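Local coordinates for protein rhamnonate dehydratase (Gibberella zeae PH-1, PDB 3FXG) that probably dehydrates L-rhamnonate to its 2-keto-3-deoxy acid, as a magnesium-dependent member of the enolase superfamily, at residues 166-171 with 179-184; 354-359 with 367-372; 8-13 with 103-108; 14-19 with 92-97. All blocks are in the same frame, centred on the assembly; numbering follows the deposited sequence.

Contact 1 of 4, residues 166-171 with 179-184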
loop_
_atom_site.group_PDB
_atom_site.type_symbol
_atom_site.label_atom_id
_atom_site.label_comp_id
_atom_site.label_asym_id
_atom_site.label_seq_id
_atom_site.Cartn_x
_atom_site.Cartn_y
_atom_site.Cartn_z
ATOM N N PHE A 166 -33.122 14.317 -18.487
ATOM C CA PHE A 166 -31.940 14.610 -19.292
ATOM C C PHE A 166 -31.252 15.921 -18.951
ATOM O O PHE A 166 -31.869 16.858 -18.445
ATOM C CB PHE A 166 -32.306 14.728 -20.777
ATOM C CG PHE A 166 -32.753 13.449 -21.423
ATOM C CD1 PHE A 166 -32.066 12.950 -22.527
ATOM C CD2 PHE A 166 -33.893 12.781 -20.984
ATOM C CE1 PHE A 166 -32.512 11.805 -23.187
ATOM C CE2 PHE A 166 -34.345 11.635 -21.637
ATOM C CZ PHE A 166 -33.653 11.146 -22.741
ATOM N N TYR A 167 -29.961 15.976 -19.261
ATOM C CA TYR A 167 -29.193 17.200 -19.119
ATOM C C TYR A 167 -28.816 17.431 -20.582
ATOM O O TYR A 167 -28.773 16.484 -21.367
ATOM C CB TYR A 167 -27.971 17.017 -18.204
ATOM C CG TYR A 167 -26.853 16.144 -18.720
ATOM C CD1 TYR A 167 -25.889 16.651 -19.591
ATOM C CD2 TYR A 167 -26.718 14.825 -18.282
ATOM C CE1 TYR A 167 -24.814 15.871 -20.006
ATOM C CE2 TYR A 167 -25.648 14.038 -18.692
ATOM C CZ TYR A 167 -24.699 14.567 -19.551
ATOM O OH TYR A 167 -23.626 13.798 -19.942
ATOM N N CYS A 168 -28.572 18.673 -20.970
ATOM C CA CYS A 168 -28.273 18.953 -22.365
ATOM C C CYS A 168 -26.830 19.357 -22.623
ATOM O O CYS A 168 -26.311 20.269 -21.977
ATOM C CB CYS A 168 -29.216 20.052 -22.866
ATOM S SG CYS A 168 -29.067 20.441 -24.616
ATOM N N THR A 169 -26.193 18.671 -23.568
ATOM C CA THR A 169 -24.810 18.966 -23.934
ATOM C C THR A 169 -24.814 19.869 -25.161
ATOM O O THR A 169 -25.346 19.505 -26.210
ATOM C CB THR A 169 -24.020 17.683 -24.264
ATOM O OG1 THR A 169 -24.056 16.800 -23.136
ATOM C CG2 THR A 169 -22.571 18.015 -24.595
ATOM N N GLY A 170 -24.227 21.052 -25.020
ATOM C CA GLY A 170 -24.190 21.988 -26.128
ATOM C C GLY A 170 -23.630 23.339 -25.727
ATOM O O GLY A 170 -23.373 23.586 -24.551
ATOM N N PRO A 171 -23.446 24.248 -26.691
ATOM C CA PRO A 171 -22.904 25.581 -26.424
ATOM C C PRO A 171 -23.850 26.591 -25.778
ATOM O O PRO A 171 -23.416 27.671 -25.375
ATOM C CB PRO A 171 -22.447 26.033 -27.804
ATOM C CG PRO A 171 -23.510 25.470 -28.679
ATOM C CD PRO A 171 -23.677 24.059 -28.134
HETATM N N MSE A 179 -35.555 24.768 -22.107
HETATM C CA MSE A 179 -36.239 23.596 -22.642
HETATM C C MSE A 179 -36.638 22.549 -21.609
HETATM O O MSE A 179 -37.334 21.588 -21.936
HETATM C CB MSE A 179 -35.390 22.941 -23.732
HETATM C CG MSE A 179 -35.182 23.823 -24.951
HETATM SE SE MSE A 179 -34.372 22.870 -26.417
HETATM C CE MSE A 179 -32.512 23.132 -25.948
ATOM N N GLY A 180 -36.198 22.722 -20.367
ATOM C CA GLY A 180 -36.566 21.776 -19.328
ATOM C C GLY A 180 -35.501 20.790 -18.875
ATOM O O GLY A 180 -35.762 19.966 -17.995
ATOM N N PHE A 181 -34.315 20.847 -19.471
ATOM C CA PHE A 181 -33.232 19.948 -19.068
ATOM C C PHE A 181 -32.782 20.360 -17.668
ATOM O O PHE A 181 -32.826 21.546 -17.328
ATOM C CB PHE A 181 -32.075 20.045 -20.067
ATOM C CG PHE A 181 -32.401 19.476 -21.422
ATOM C CD1 PHE A 181 -32.257 18.116 -21.672
ATOM C CD2 PHE A 181 -32.893 20.294 -22.435
ATOM C CE1 PHE A 181 -32.598 17.575 -22.913
ATOM C CE2 PHE A 181 -33.238 19.766 -23.679
ATOM C CZ PHE A 181 -33.091 18.401 -23.917
ATOM N N TRP A 182 -32.360 19.395 -16.850
ATOM C CA TRP A 182 -31.947 19.712 -15.486
ATOM C C TRP A 182 -30.575 20.362 -15.372
ATOM O O TRP A 182 -30.265 20.984 -14.358
ATOM C CB TRP A 182 -32.011 18.465 -14.577
ATOM C CG TRP A 182 -31.007 17.363 -14.855
ATOM C CD1 TRP A 182 -31.215 16.227 -15.588
ATOM C CD2 TRP A 182 -29.655 17.286 -14.376
ATOM N NE1 TRP A 182 -30.080 15.448 -15.592
ATOM C CE2 TRP A 182 -29.108 16.074 -14.859
ATOM C CE3 TRP A 182 -28.851 18.122 -13.588
ATOM C CZ2 TRP A 182 -27.792 15.679 -14.580
ATOM C CZ3 TRP A 182 -27.541 17.728 -13.308
ATOM C CH2 TRP A 182 -27.028 16.515 -13.806
ATOM N N GLY A 183 -29.762 20.225 -16.414
ATOM C CA GLY A 183 -28.435 20.813 -16.399
ATOM C C GLY A 183 -27.882 20.993 -17.801
ATOM O O GLY A 183 -28.433 20.463 -18.772
ATOM N N GLY A 184 -26.793 21.744 -17.913
ATOM C CA GLY A 184 -26.188 21.968 -19.213
ATOM C C GLY A 184 -24.699 21.683 -19.206
ATOM O O GLY A 184 -23.991 22.138 -18.314
#
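Cys168 and Phe181 pack together within a right-handed beta-alpha-beta crossover of the enolase-type barrel: strand 163-169 leads through helix 173-179 to the parallel strand 184-187. The tight part is buried. Cys168 CB stands over one face of the Phe181 ring, 3.7 Å from its centroid. Its sulfur, carried anti to the backbone N (chi1 -176°), remains over the same face, with SG 4.4 Å from that centroid, a sulfur-aromatic contact. Phe166 CB closes on the ring from another direction, 3.5 Å from Phe181 CD1. Two backbone bonds fix the register: Trp182 N donates to Phe166 O at 3.0 Å in the carbonyl plane, and Cys168 N to Gly183 O at 2.8 Å, this donor tilted 23° from the Gly183 carbonyl plane. The looser side is the six-membered end of the Trp182 indole; the residue is partly exposed and also packs on His196 of the second subunit. Here Tyr167 CB lies over the indole, 3.9 Å from the centroid of the five-membered ring. The Tyr167 ring and the six-membered ring of Trp182 merely meet obliquely, their planes 71° apart. The pyrrole nitrogen of Trp182 is nevertheless buried without a polar partner in the model, NE1 lying 3.7 Å from Phe166 O.

Contact 2 of 4, residues 354-359 with 367-372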
loop_
_atom_site.group_PDB
_atom_site.type_symbol
_atom_site.label_atom_id
_atom_site.label_comp_id
_atom_site.label_asym_id
_atom_site.label_seq_id
_atom_site.Cartn_x
_atom_site.Cartn_y
_atom_site.Cartn_z
ATOM N N LYS A 354 -29.502 25.294 -29.810
ATOM C CA LYS A 354 -30.636 25.927 -29.142
ATOM C C LYS A 354 -31.938 25.134 -29.235
ATOM O O LYS A 354 -32.963 25.560 -28.709
ATOM C CB LYS A 354 -30.843 27.338 -29.700
ATOM C CG LYS A 354 -29.625 28.237 -29.522
ATOM C CD LYS A 354 -29.891 29.664 -29.973
ATOM C CE LYS A 354 -28.666 30.538 -29.742
ATOM N NZ LYS A 354 -28.896 31.958 -30.135
ATOM N N SER A 355 -31.897 23.984 -29.898
ATOM C CA SER A 355 -33.086 23.151 -30.034
ATOM C C SER A 355 -32.692 21.685 -30.097
ATOM O O SER A 355 -31.530 21.361 -30.330
ATOM C CB SER A 355 -33.868 23.534 -31.294
ATOM O OG SER A 355 -33.081 23.353 -32.455
ATOM N N VAL A 356 -33.660 20.802 -29.883
ATOM C CA VAL A 356 -33.394 19.369 -29.909
ATOM C C VAL A 356 -33.918 18.731 -31.188
ATOM O O VAL A 356 -35.077 18.917 -31.561
ATOM C CB VAL A 356 -34.034 18.654 -28.691
ATOM C CG1 VAL A 356 -33.525 19.272 -27.397
ATOM C CG2 VAL A 356 -35.543 18.758 -28.755
ATOM N N LEU A 357 -33.049 17.985 -31.859
ATOM C CA LEU A 357 -33.398 17.298 -33.095
ATOM C C LEU A 357 -32.989 15.833 -32.961
ATOM O O LEU A 357 -32.201 15.484 -32.081
ATOM C CB LEU A 357 -32.673 17.949 -34.276
ATOM C CG LEU A 357 -32.980 19.431 -34.524
ATOM C CD1 LEU A 357 -32.114 19.952 -35.663
ATOM C CD2 LEU A 357 -34.457 19.603 -34.852
ATOM N N PRO A 358 -33.521 14.954 -33.826
ATOM C CA PRO A 358 -33.188 13.523 -33.771
ATOM C C PRO A 358 -31.682 13.277 -33.724
ATOM O O PRO A 358 -30.923 13.906 -34.458
ATOM C CB PRO A 358 -33.821 12.976 -35.047
ATOM C CG PRO A 358 -35.025 13.854 -35.218
ATOM C CD PRO A 358 -34.469 15.230 -34.921
ATOM N N VAL A 359 -31.254 12.359 -32.861
ATOM C CA VAL A 359 -29.833 12.048 -32.735
ATOM C C VAL A 359 -29.299 11.392 -34.003
ATOM O O VAL A 359 -28.165 11.642 -34.411
ATOM C CB VAL A 359 -29.556 11.099 -31.541
ATOM C CG1 VAL A 359 -30.115 11.692 -30.254
ATOM C CG2 VAL A 359 -30.160 9.735 -31.807
ATOM N N GLU A 367 -37.998 8.663 -33.824
ATOM C CA GLU A 367 -37.073 8.677 -32.699
ATOM C C GLU A 367 -37.676 9.527 -31.580
ATOM O O GLU A 367 -38.082 10.663 -31.811
ATOM C CB GLU A 367 -35.730 9.272 -33.130
ATOM C CG GLU A 367 -34.618 9.143 -32.098
ATOM C CD GLU A 367 -33.374 9.934 -32.476
ATOM O OE1 GLU A 367 -32.869 9.762 -33.608
ATOM O OE2 GLU A 367 -32.901 10.728 -31.638
ATOM N N PRO A 368 -37.773 8.976 -30.357
ATOM C CA PRO A 368 -38.335 9.753 -29.248
ATOM C C PRO A 368 -37.310 10.812 -28.840
ATOM O O PRO A 368 -36.149 10.491 -28.595
ATOM C CB PRO A 368 -38.557 8.698 -28.168
ATOM C CG PRO A 368 -37.439 7.730 -28.421
ATOM C CD PRO A 368 -37.452 7.603 -29.932
ATOM N N ILE A 369 -37.733 12.069 -28.776
ATOM C CA ILE A 369 -36.820 13.155 -28.430
ATOM C C ILE A 369 -37.250 13.925 -27.184
ATOM O O ILE A 369 -38.422 14.246 -27.016
ATOM C CB ILE A 369 -36.679 14.129 -29.621
ATOM C CG1 ILE A 369 -36.078 13.387 -30.815
ATOM C CG2 ILE A 369 -35.798 15.313 -29.240
ATOM C CD1 ILE A 369 -36.101 14.177 -32.102
ATOM N N PRO A 370 -36.293 14.235 -26.293
ATOM C CA PRO A 370 -36.590 14.967 -25.058
ATOM C C PRO A 370 -36.754 16.472 -25.246
ATOM O O PRO A 370 -35.997 17.265 -24.686
ATOM C CB PRO A 370 -35.403 14.612 -24.169
ATOM C CG PRO A 370 -34.282 14.592 -25.145
ATOM C CD PRO A 370 -34.876 13.826 -26.324
ATOM N N THR A 371 -37.755 16.860 -26.030
ATOM C CA THR A 371 -38.030 18.273 -26.283
ATOM C C THR A 371 -38.335 19.039 -24.992
ATOM O O THR A 371 -38.127 20.253 -24.917
ATOM C CB THR A 371 -39.222 18.429 -27.256
ATOM O OG1 THR A 371 -38.850 17.929 -28.548
ATOM C CG2 THR A 371 -39.617 19.886 -27.392
ATOM N N LYS A 372 -38.828 18.327 -23.984
ATOM C CA LYS A 372 -39.163 18.930 -22.694
ATOM C C LYS A 372 -38.129 18.581 -21.623
ATOM O O LYS A 372 -38.351 18.820 -20.439
ATOM C CB LYS A 372 -40.539 18.457 -22.217
ATOM C CG LYS A 372 -41.700 18.788 -23.144
ATOM C CD LYS A 372 -42.989 18.178 -22.599
ATOM C CE LYS A 372 -44.173 18.450 -23.507
ATOM N NZ LYS A 372 -43.997 17.852 -24.859
#
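The flat group at this contact is the Glu367 carboxylate; beside it the puckered ring of Pro358 offers a face to Ile369. Val359 N donates to the syn side of Glu367 OE2 over 2.6 Å, lying 15° out of the carboxylate plane, while OE1 accepts from Phe360 N; the two oxygens thus engage consecutive backbone amides. The Pro358 face carries the end of Ile369, whose CD1 is 3.3 Å from Pro358 CG and 3.4 Å from Pro358 CD, closer than carbons usually pack. At the flank of this ring Pro358 CB approaches Glu367 OE1 to 3.6 Å. The glutamate spans the gap because its chain is extended, with CG anti to the backbone N (chi1 -171°). Both segments belong to the long connection between strands 344-347 and 374-376 of the barrel domain, and their touching parts run nearly antiparallel, 157° apart, though neither forms regular structure. Farther along, Val356 and Ile369 pass side by side, pointing opposite ways, with Val356 CG2 3.5 Å from Ile369 CG2. The same Val356 methyl also reaches Thr371, with CG2 3.4 Å from OG1. An inverse gamma turn is built around Pro370, closed by a weak bond from Thr371 N to Ile369 O. Tyr346 of strand 344-347 is touched by the side chains of Val359, Glu367, Ile369 and Pro370, and its hydroxyl is hydrogen-bonded to Leu357 O.

Contact 3 of 4, residues 8-13 with 103-108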
loop_
_atom_site.group_PDB
_atom_site.type_symbol
_atom_site.label_atom_id
_atom_site.label_comp_id
_atom_site.label_asym_id
_atom_site.label_seq_id
_atom_site.Cartn_x
_atom_site.Cartn_y
_atom_site.Cartn_z
ATOM N N PHE A 8 -38.225 -20.521 -30.956
ATOM C CA PHE A 8 -37.676 -19.227 -31.351
ATOM C C PHE A 8 -36.956 -19.278 -32.694
ATOM O O PHE A 8 -36.166 -20.181 -32.949
ATOM C CB PHE A 8 -36.704 -18.728 -30.279
ATOM C CG PHE A 8 -36.816 -17.256 -29.990
ATOM C CD1 PHE A 8 -37.772 -16.781 -29.100
ATOM C CD2 PHE A 8 -35.972 -16.346 -30.614
ATOM C CE1 PHE A 8 -37.885 -15.418 -28.831
ATOM C CE2 PHE A 8 -36.078 -14.979 -30.353
ATOM C CZ PHE A 8 -37.036 -14.517 -29.460
ATOM N N PRO A 9 -37.223 -18.300 -33.573
ATOM C CA PRO A 9 -36.564 -18.285 -34.883
ATOM C C PRO A 9 -35.055 -18.053 -34.772
ATOM O O PRO A 9 -34.597 -17.290 -33.922
ATOM C CB PRO A 9 -37.279 -17.149 -35.616
ATOM C CG PRO A 9 -37.678 -16.223 -34.508
ATOM C CD PRO A 9 -38.169 -17.178 -33.443
ATOM N N LYS A 10 -34.291 -18.730 -35.624
ATOM C CA LYS A 10 -32.837 -18.598 -35.641
ATOM C C LYS A 10 -32.443 -17.464 -36.588
ATOM O O LYS A 10 -33.275 -16.965 -37.343
ATOM C CB LYS A 10 -32.191 -19.895 -36.137
ATOM C CG LYS A 10 -32.449 -21.127 -35.278
ATOM C CD LYS A 10 -31.794 -21.011 -33.913
ATOM C CE LYS A 10 -31.525 -22.390 -33.313
ATOM N NZ LYS A 10 -32.760 -23.210 -33.186
ATOM N N ILE A 11 -31.176 -17.059 -36.544
ATOM C CA ILE A 11 -30.692 -16.002 -37.427
ATOM C C ILE A 11 -30.531 -16.588 -38.823
ATOM O O ILE A 11 -29.865 -17.610 -39.008
ATOM C CB ILE A 11 -29.330 -15.451 -36.968
ATOM C CG1 ILE A 11 -29.484 -14.741 -35.621
ATOM C CG2 ILE A 11 -28.771 -14.504 -38.027
ATOM C CD1 ILE A 11 -28.158 -14.338 -34.993
ATOM N N LYS A 12 -31.135 -15.927 -39.801
ATOM C CA LYS A 12 -31.091 -16.377 -41.184
ATOM C C LYS A 12 -30.061 -15.628 -42.018
ATOM O O LYS A 12 -29.323 -16.236 -42.799
ATOM C CB LYS A 12 -32.475 -16.211 -41.818
ATOM C CG LYS A 12 -32.546 -16.597 -43.287
ATOM C CD LYS A 12 -33.947 -16.379 -43.835
ATOM C CE LYS A 12 -34.038 -16.787 -45.299
ATOM N NZ LYS A 12 -35.426 -16.650 -45.833
ATOM N N ALA A 13 -30.007 -14.311 -41.852
ATOM C CA ALA A 13 -29.074 -13.503 -42.620
ATOM C C ALA A 13 -28.725 -12.188 -41.941
ATOM O O ALA A 13 -29.428 -11.728 -41.039
ATOM C CB ALA A 13 -29.660 -13.222 -44.003
ATOM N N GLY A 103 -27.421 -18.960 -38.414
ATOM C CA GLY A 103 -27.884 -20.211 -37.836
ATOM C C GLY A 103 -27.971 -20.228 -36.319
ATOM O O GLY A 103 -28.453 -21.197 -35.733
ATOM N N ALA A 104 -27.521 -19.154 -35.678
ATOM C CA ALA A 104 -27.541 -19.075 -34.217
ATOM C C ALA A 104 -28.875 -18.620 -33.639
ATOM O O ALA A 104 -29.681 -17.991 -34.321
ATOM C CB ALA A 104 -26.430 -18.135 -33.734
ATOM N N ASP A 105 -29.102 -18.960 -32.374
ATOM C CA ASP A 105 -30.313 -18.558 -31.673
ATOM C C ASP A 105 -29.998 -17.142 -31.203
ATOM O O ASP A 105 -29.054 -16.938 -30.442
ATOM C CB ASP A 105 -30.552 -19.463 -30.457
ATOM C CG ASP A 105 -31.909 -19.230 -29.808
ATOM O OD1 ASP A 105 -32.293 -18.056 -29.611
ATOM O OD2 ASP A 105 -32.591 -20.225 -29.488
ATOM N N PRO A 106 -30.771 -16.145 -31.658
ATOM C CA PRO A 106 -30.523 -14.756 -31.255
ATOM C C PRO A 106 -30.632 -14.480 -29.758
ATOM O O PRO A 106 -30.213 -13.423 -29.289
ATOM C CB PRO A 106 -31.545 -13.972 -32.077
ATOM C CG PRO A 106 -32.672 -14.943 -32.209
ATOM C CD PRO A 106 -31.964 -16.237 -32.517
ATOM N N ARG A 107 -31.191 -15.422 -29.007
ATOM C CA ARG A 107 -31.314 -15.243 -27.564
ATOM C C ARG A 107 -29.991 -15.529 -26.863
ATOM O O ARG A 107 -29.828 -15.220 -25.678
ATOM C CB ARG A 107 -32.412 -16.153 -27.005
ATOM C CG ARG A 107 -33.818 -15.748 -27.443
ATOM C CD ARG A 107 -34.847 -16.782 -27.012
ATOM N NE ARG A 107 -34.528 -18.099 -27.555
ATOM C CZ ARG A 107 -35.240 -19.199 -27.327
ATOM N NH1 ARG A 107 -36.320 -19.147 -26.562
ATOM N NH2 ARG A 107 -34.870 -20.352 -27.868
ATOM N N ASN A 108 -29.045 -16.111 -27.599
ATOM C CA ASN A 108 -27.730 -16.432 -27.042
ATOM C C ASN A 108 -26.821 -15.210 -27.089
ATOM O O ASN A 108 -25.721 -15.258 -27.639
ATOM C CB ASN A 108 -27.087 -17.588 -27.819
ATOM C CG ASN A 108 -27.792 -18.912 -27.582
ATOM O OD1 ASN A 108 -28.545 -19.060 -26.625
ATOM N ND2 ASN A 108 -27.533 -19.887 -28.445
HETATM O O HOH W 1 -34.294 -21.662 -31.718
HETATM O O HOH W 2 -36.252 -22.436 -28.914
HETATM O O HOH W 3 -31.958 -22.697 -30.096
#
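Arg107 lays its side chain across one face of the Phe8 ring. CB stands back from the ring, with CG turned beside the backbone N and anti to the carbonyl carbon (chi1 -69°); CG then reaches the rim, 3.8 Å from Phe8 CE2. CD sits over the ring centre, 3.5 Å from the centroid and only 10° off the normal, a CH-pi contact. The bend at chi3 brings NE above Phe8 CG and CZ to 3.3 Å from Phe8 CB, where guanidinium and ring planes are just 9° apart. At the tip NE and NH2 grip Asp105 side-on in a bidentate salt bridge: NE donates to OD1, and NH2 reaches the syn lone pair of OD2 at 2.8 Å. NH2 also donates to a water, while NH1 forms a salt bridge with Glu150 of the third subunit.

Asp105 OD1 accepts from Arg107 N as well, making an Asx turn within the type I beta turn from Asp105 to Asn108 that leads into helix 109-119. The residues just before this turn, Gly103 and Ala104, pair with the start of strand 11-19 in the N-terminal domain. Ile11 N donates to Ala104 O at 2.8 Å and Gly103 N to Ile11 O at 2.9 Å, so Ile11 is held through both backbone polar atoms. Pro106 CG touches the edge of the Phe8 ring, and its CD lies 3.2 Å from Pro9 O, which is buried without a polar partner in the model. Beside the exposed Lys10, one water joins Phe8 O, Lys10 NZ and Asp105 OD2, linking lysine and carboxylate without direct contact.

Contact 4 of 4, residues 14-19 with 92-97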
loop_
_atom_site.group_PDB
_atom_site.type_symbol
_atom_site.label_atom_id
_atom_site.label_comp_id
_atom_site.label_asym_id
_atom_site.label_seq_id
_atom_site.Cartn_x
_atom_site.Cartn_y
_atom_site.Cartn_z
ATOM N N ILE A 14 -27.618 -11.597 -42.379
ATOM C CA ILE A 14 -27.179 -10.316 -41.854
ATOM C C ILE A 14 -26.760 -9.443 -43.029
ATOM O O ILE A 14 -26.063 -9.895 -43.939
ATOM C CB ILE A 14 -25.998 -10.469 -40.860
ATOM C CG1 ILE A 14 -25.576 -9.092 -40.341
ATOM C CG2 ILE A 14 -24.829 -11.165 -41.530
ATOM C CD1 ILE A 14 -24.662 -9.143 -39.124
ATOM N N ARG A 15 -27.214 -8.197 -43.017
ATOM C CA ARG A 15 -26.898 -7.252 -44.076
ATOM C C ARG A 15 -26.345 -5.977 -43.445
ATOM O O ARG A 15 -26.706 -5.630 -42.324
ATOM C CB ARG A 15 -28.163 -6.922 -44.880
ATOM C CG ARG A 15 -28.800 -8.109 -45.601
ATOM C CD ARG A 15 -30.083 -7.695 -46.324
ATOM N NE ARG A 15 -31.189 -7.415 -45.405
ATOM C CZ ARG A 15 -32.008 -8.342 -44.907
ATOM N NH1 ARG A 15 -31.854 -9.618 -45.238
ATOM N NH2 ARG A 15 -32.986 -7.993 -44.079
ATOM N N SER A 16 -25.457 -5.290 -44.154
ATOM C CA SER A 16 -24.898 -4.045 -43.641
ATOM C C SER A 16 -24.937 -2.995 -44.735
ATOM O O SER A 16 -24.809 -3.309 -45.922
ATOM C CB SER A 16 -23.459 -4.242 -43.146
ATOM O OG SER A 16 -22.575 -4.535 -44.209
ATOM N N PHE A 17 -25.122 -1.747 -44.326
ATOM C CA PHE A 17 -25.202 -0.631 -45.255
ATOM C C PHE A 17 -24.427 0.560 -44.729
ATOM O O PHE A 17 -24.328 0.766 -43.520
ATOM C CB PHE A 17 -26.659 -0.194 -45.429
ATOM C CG PHE A 17 -27.568 -1.276 -45.916
ATOM C CD1 PHE A 17 -27.770 -1.472 -47.278
ATOM C CD2 PHE A 17 -28.220 -2.111 -45.012
ATOM C CE1 PHE A 17 -28.610 -2.484 -47.735
ATOM C CE2 PHE A 17 -29.062 -3.126 -45.458
ATOM C CZ PHE A 17 -29.256 -3.313 -46.823
ATOM N N ILE A 18 -23.882 1.344 -45.647
ATOM C CA ILE A 18 -23.173 2.558 -45.280
ATOM C C ILE A 18 -24.213 3.653 -45.481
ATOM O O ILE A 18 -24.943 3.638 -46.472
ATOM C CB ILE A 18 -21.981 2.815 -46.211
ATOM C CG1 ILE A 18 -20.943 1.705 -46.028
ATOM C CG2 ILE A 18 -21.382 4.186 -45.924
ATOM C CD1 ILE A 18 -19.881 1.681 -47.092
ATOM N N ILE A 19 -24.308 4.582 -44.540
ATOM C CA ILE A 19 -25.280 5.657 -44.667
ATOM C C ILE A 19 -24.659 6.802 -45.458
ATOM O O ILE A 19 -23.716 7.442 -45.002
ATOM C CB ILE A 19 -25.739 6.144 -43.279
ATOM C CG1 ILE A 19 -26.267 4.950 -42.474
ATOM C CG2 ILE A 19 -26.836 7.191 -43.425
ATOM C CD1 ILE A 19 -26.647 5.279 -41.050
ATOM N N LEU A 92 -15.757 -5.635 -41.737
ATOM C CA LEU A 92 -15.555 -6.561 -40.625
ATOM C C LEU A 92 -16.802 -7.384 -40.320
ATOM O O LEU A 92 -16.711 -8.581 -40.043
ATOM C CB LEU A 92 -15.117 -5.790 -39.376
ATOM C CG LEU A 92 -13.728 -5.149 -39.454
ATOM C CD1 LEU A 92 -13.514 -4.231 -38.260
ATOM C CD2 LEU A 92 -12.663 -6.238 -39.490
ATOM N N VAL A 93 -17.965 -6.742 -40.374
ATOM C CA VAL A 93 -19.224 -7.429 -40.110
ATOM C C VAL A 93 -19.319 -8.738 -40.893
ATOM O O VAL A 93 -19.563 -9.803 -40.323
ATOM C CB VAL A 93 -20.444 -6.557 -40.508
ATOM C CG1 VAL A 93 -21.707 -7.404 -40.505
ATOM C CG2 VAL A 93 -20.594 -5.385 -39.543
ATOM N N HIS A 94 -19.116 -8.651 -42.202
ATOM C CA HIS A 94 -19.219 -9.816 -43.073
ATOM C C HIS A 94 -17.992 -10.708 -43.139
ATOM O O HIS A 94 -18.115 -11.929 -43.165
ATOM C CB HIS A 94 -19.603 -9.360 -44.482
ATOM C CG HIS A 94 -20.916 -8.642 -44.536
ATOM N ND1 HIS A 94 -22.123 -9.287 -44.373
ATOM C CD2 HIS A 94 -21.208 -7.327 -44.672
ATOM C CE1 HIS A 94 -23.102 -8.400 -44.406
ATOM N NE2 HIS A 94 -22.573 -7.204 -44.585
ATOM N N GLN A 95 -16.805 -10.115 -43.165
ATOM C CA GLN A 95 -15.592 -10.918 -43.243
ATOM C C GLN A 95 -15.273 -11.680 -41.958
ATOM O O GLN A 95 -14.768 -12.803 -42.006
ATOM C CB GLN A 95 -14.402 -10.040 -43.633
ATOM C CG GLN A 95 -14.450 -9.524 -45.065
ATOM C CD GLN A 95 -14.458 -10.647 -46.089
ATOM O OE1 GLN A 95 -15.488 -10.945 -46.695
ATOM N NE2 GLN A 95 -13.309 -11.282 -46.277
ATOM N N HIS A 96 -15.578 -11.092 -40.808
ATOM C CA HIS A 96 -15.266 -11.769 -39.558
ATOM C C HIS A 96 -16.440 -12.259 -38.714
ATOM O O HIS A 96 -16.542 -13.446 -38.406
ATOM C CB HIS A 96 -14.379 -10.866 -38.688
ATOM C CG HIS A 96 -13.676 -11.591 -37.581
ATOM N ND1 HIS A 96 -12.902 -10.944 -36.642
ATOM C CD2 HIS A 96 -13.613 -12.909 -37.275
ATOM C CE1 HIS A 96 -12.392 -11.832 -35.807
ATOM N NE2 HIS A 96 -12.807 -13.031 -36.168
ATOM N N PHE A 97 -17.341 -11.353 -38.357
ATOM C CA PHE A 97 -18.439 -11.707 -37.470
ATOM C C PHE A 97 -19.630 -12.499 -37.997
ATOM O O PHE A 97 -20.270 -13.219 -37.229
ATOM C CB PHE A 97 -18.908 -10.433 -36.759
ATOM C CG PHE A 97 -17.792 -9.701 -36.069
ATOM C CD1 PHE A 97 -17.039 -10.333 -35.080
ATOM C CD2 PHE A 97 -17.451 -8.404 -36.443
ATOM C CE1 PHE A 97 -15.960 -9.685 -34.478
ATOM C CE2 PHE A 97 -16.375 -7.748 -35.849
ATOM C CZ PHE A 97 -15.626 -8.391 -34.865
#
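Strand 14-19, touching through Ile14 and Ser16, passes helix 92-97 with the axes of the two segments 9.0 Å apart at closest and their directions 146° apart. The helix widens into a pi turn over 93-97: Leu92 O accepts from His96 N and, more weakly, from Phe97 N.

His94 makes the polar part of the contact with the edge of its imidazole. Its NE2 is 2.7 Å from Ser16 OG in a hydrogen bond whose direction is not fixed by the heavy atoms, since either could donate. Ser16 places that hydroxyl between its own backbone N and carbonyl carbon (chi1 67°), and OG is hydrogen-bonded to Ser400 OG too. On the same imidazole, CE1, at the ring's edge, comes 3.3 Å from Ile14 O of the strand backbone, with Arg15 CA also near the ring plane. The other ring nitrogen, ND1, is hydrogen-bonded to Glu98 OE1 one turn on, so both nitrogens have partners and the rotation of the ring is fixed from two sides. Beside this lies the apolar part: Ile14 CD1 meets Val93 CG1 at 3.7 Å, the two side chains crossing at a slant. That valine methyl also covers a face of the His94 ring, 4.1 Å above its plane, which joins the two parts.

Strand 11-19 is an inner strand of the antiparallel sheet, flanked by strands 66-73 and 397-399, and helix 86-101 packs on it here. The helix is backed in turn by helix 128-148, where Val93 and Phe97 rest on Val132, while His96 NE2 is hydrogen-bonded to Trp59 O of the fourth subunit.

How the contacts relate
The four contacts form two groups. Contacts 1 and 2, in the barrel domain, have centres 11 Å apart and touch directly: Phe181 CZ lies 3.2 Å from Pro370 O and 3.6 Å from Val356 CG1. Contacts 3 and 4 occupy successive parts of strand 11-19 in the N-terminal domain, with centres 17 Å apart. Between the groups, contacts 2 and 4 come to about 9 Å at their nearest atoms, whereas the centres of contacts 1 and 3 are 40 Å apart. The magnesium ion, bound by Asp222, Glu248 and Glu275, is about 6 Å from the Tyr167 side chain in contact 1 and about 14 Å from that of Val359 in contact 2.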